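Local coordinates for protein DsbA-like disulfide oxidoreductase (Wolbachia endosymbiont of Drosophila melanogaster, PDB 6EEZ) that catalyses thiol-disulfide exchange, probably through a thioredoxin-type CxxC site, and acts as a homotrimeric disulfide isomerase, at residues Gly39-Ser44 with Ile64-Arg69. Sequence-based numbering, arbitrary orientation.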
loop_
_atom_site.group_PDB
_atom_site.type_symbol
_atom_site.label_atom_id
_atom_site.label_comp_id
_atom_site.label_asym_id
_atom_site.label_seq_id
_atom_site.Cartn_x
_atom_site.Cartn_y
_atom_site.Cartn_z
ATOM N N GLY A 39 -4.017 1.235 2.683
ATOM C CA GLY A 39 -4.204 0.183 1.689
ATOM C C GLY A 39 -3.139 -0.881 1.840
ATOM O O GLY A 39 -1.974 -0.547 2.046
ATOM N N PHE A 40 -3.554 -2.150 1.781
ATOM C CA PHE A 40 -2.643 -3.306 1.899
ATOM C C PHE A 40 -2.650 -4.109 0.609
ATOM O O PHE A 40 -3.685 -4.643 0.231
ATOM C CB PHE A 40 -3.041 -4.204 3.074
ATOM C CG PHE A 40 -2.901 -3.550 4.424
ATOM C CD1 PHE A 40 -3.887 -2.708 4.901
ATOM C CD2 PHE A 40 -1.784 -3.789 5.215
ATOM C CE1 PHE A 40 -3.775 -2.116 6.150
ATOM C CE2 PHE A 40 -1.652 -3.202 6.445
ATOM C CZ PHE A 40 -2.661 -2.358 6.925
ATOM N N LEU A 41 -1.490 -4.194 -0.049
ATOM C CA LEU A 41 -1.377 -4.717 -1.422
ATOM C C LEU A 41 -0.150 -5.617 -1.629
ATOM O O LEU A 41 0.896 -5.423 -1.025
ATOM C CB LEU A 41 -1.319 -3.550 -2.432
ATOM C CG LEU A 41 -2.657 -3.081 -3.041
ATOM C CD1 LEU A 41 -3.647 -2.321 -2.061
ATOM C CD2 LEU A 41 -2.390 -2.234 -4.285
ATOM N N ASP A 42 -0.327 -6.616 -2.485
ATOM C CA ASP A 42 0.753 -7.424 -3.041
ATOM C C ASP A 42 0.768 -7.085 -4.524
ATOM O O ASP A 42 -0.269 -7.154 -5.188
ATOM C CB ASP A 42 0.516 -8.916 -2.816
ATOM C CG ASP A 42 1.653 -9.778 -3.310
ATOM O OD1 ASP A 42 2.014 -9.706 -4.519
ATOM O OD2 ASP A 42 2.190 -10.545 -2.474
ATOM N N TYR A 43 1.929 -6.700 -5.046
ATOM C CA TYR A 43 1.996 -6.248 -6.431
ATOM C C TYR A 43 1.657 -7.336 -7.475
ATOM O O TYR A 43 1.198 -7.007 -8.577
ATOM C CB TYR A 43 3.381 -5.671 -6.704
ATOM C CG TYR A 43 3.580 -4.319 -6.085
ATOM C CD1 TYR A 43 2.716 -3.268 -6.374
ATOM C CD2 TYR A 43 4.633 -4.083 -5.222
ATOM C CE1 TYR A 43 2.893 -2.036 -5.804
ATOM C CE2 TYR A 43 4.827 -2.853 -4.664
ATOM C CZ TYR A 43 3.951 -1.834 -4.947
ATOM O OH TYR A 43 4.135 -0.602 -4.361
ATOM N N SER A 44 1.859 -8.614 -7.143
ATOM C CA SER A 44 1.599 -9.702 -8.093
ATOM C C SER A 44 0.167 -10.234 -7.988
ATOM O O SER A 44 -0.220 -11.141 -8.720
ATOM C CB SER A 44 2.582 -10.863 -7.874
ATOM O OG SER A 44 3.923 -10.414 -7.714
ATOM N N ILE A 64 -8.478 12.762 1.266
ATOM C CA ILE A 64 -7.913 11.823 2.222
ATOM C C ILE A 64 -6.398 11.834 2.255
ATOM O O ILE A 64 -5.741 12.416 1.386
ATOM C CB ILE A 64 -8.378 10.364 1.928
ATOM C CG1 ILE A 64 -7.725 9.825 0.653
ATOM C CG2 ILE A 64 -9.890 10.299 1.849
ATOM C CD1 ILE A 64 -8.150 8.431 0.280
ATOM N N LYS A 65 -5.855 11.177 3.279
ATOM C CA LYS A 65 -4.487 10.726 3.237
ATOM C C LYS A 65 -4.574 9.238 2.954
ATOM O O LYS A 65 -5.362 8.531 3.580
ATOM C CB LYS A 65 -3.726 11.004 4.538
ATOM C CG LYS A 65 -2.240 10.635 4.446
ATOM C CD LYS A 65 -1.431 11.048 5.679
ATOM C CE LYS A 65 -1.563 10.029 6.833
ATOM N NZ LYS A 65 -0.361 9.995 7.760
ATOM N N TYR A 66 -3.774 8.776 2.006
ATOM C CA TYR A 66 -3.718 7.367 1.654
ATOM C C TYR A 66 -2.328 6.820 1.943
ATOM O O TYR A 66 -1.349 7.194 1.296
ATOM C CB TYR A 66 -4.074 7.166 0.196
ATOM C CG TYR A 66 -4.331 5.708 -0.188
ATOM C CD1 TYR A 66 -3.274 4.821 -0.399
ATOM C CD2 TYR A 66 -5.624 5.237 -0.349
ATOM C CE1 TYR A 66 -3.513 3.472 -0.759
ATOM C CE2 TYR A 66 -5.869 3.916 -0.703
ATOM C CZ TYR A 66 -4.813 3.045 -0.910
ATOM O OH TYR A 66 -5.091 1.760 -1.264
ATOM N N ILE A 67 -2.253 5.926 2.920
ATOM C CA ILE A 67 -1.002 5.280 3.299
ATOM C C ILE A 67 -0.889 3.942 2.567
ATOM O O ILE A 67 -1.871 3.222 2.451
ATOM C CB ILE A 67 -0.938 5.073 4.820
ATOM C CG1 ILE A 67 -1.032 6.424 5.510
ATOM C CG2 ILE A 67 0.334 4.328 5.236
ATOM C CD1 ILE A 67 -1.152 6.342 6.995
ATOM N N PHE A 68 0.307 3.628 2.074
ATOM C CA PHE A 68 0.566 2.400 1.300
ATOM C C PHE A 68 1.320 1.395 2.146
ATOM O O PHE A 68 2.447 1.663 2.591
ATOM C CB PHE A 68 1.377 2.693 0.037
ATOM C CG PHE A 68 0.708 3.658 -0.907
ATOM C CD1 PHE A 68 -0.267 3.225 -1.796
ATOM C CD2 PHE A 68 1.054 4.997 -0.896
ATOM C CE1 PHE A 68 -0.891 4.115 -2.675
ATOM C CE2 PHE A 68 0.433 5.906 -1.780
ATOM C CZ PHE A 68 -0.547 5.450 -2.659
ATOM N N ARG A 69 0.682 0.247 2.386
ATOM C CA ARG A 69 1.334 -0.865 3.064
ATOM C C ARG A 69 1.649 -2.000 2.123
ATOM O O ARG A 69 0.769 -2.715 1.672
ATOM C CB ARG A 69 0.464 -1.368 4.195
ATOM C CG ARG A 69 0.394 -0.375 5.303
ATOM C CD ARG A 69 1.788 -0.070 5.803
ATOM N NE ARG A 69 1.715 0.390 7.168
ATOM C CZ ARG A 69 1.953 -0.336 8.250
ATOM N NH1 ARG A 69 2.354 -1.587 8.169
ATOM N NH2 ARG A 69 1.826 0.237 9.426
#
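Over one face of the Phe40 ring lies the aliphatic base of Arg69, whose CB comes 3.5 Å from CD2 of Phe40. Arg69 CG sits 28° off the ring normal, a CH-pi contact; Phe40 also stacks with Phe161. Tyr66 CD1 lies over one face of the Phe68 ring, offset toward its rim. Phe40 and Arg69 are bridge partners in the central parallel strand pair of the thioredoxin fold, which explains why their side chains run together on one side of the sheet. The Arg69 chain is bent at chi2, and its guanidinium plane stands 47° from the ring; NH1 hydrogen-bonds Ser147 OG, and the group makes a cation-pi contact with Tyr25. On the other side of the sheet Tyr66, its CG anti to the backbone N (chi1 -168°), reaches obliquely across Gly39, whose CA lies 3.5 Å from Tyr66 OH; this buried hydroxyl has no polar partner in the model.

Three backbone bonds fix the parallel register: Gly39 N to Ile67 O, Arg69 N to Gly39 O (2.8 Å) and Leu41 N to Arg69 O. Beyond Leu41 the chain leaves the sheet toward the Cys45–Cys48 disulfide, and an Asx turn shapes this exit: Ser44 N donates to Asp42 OD1 at 2.8 Å.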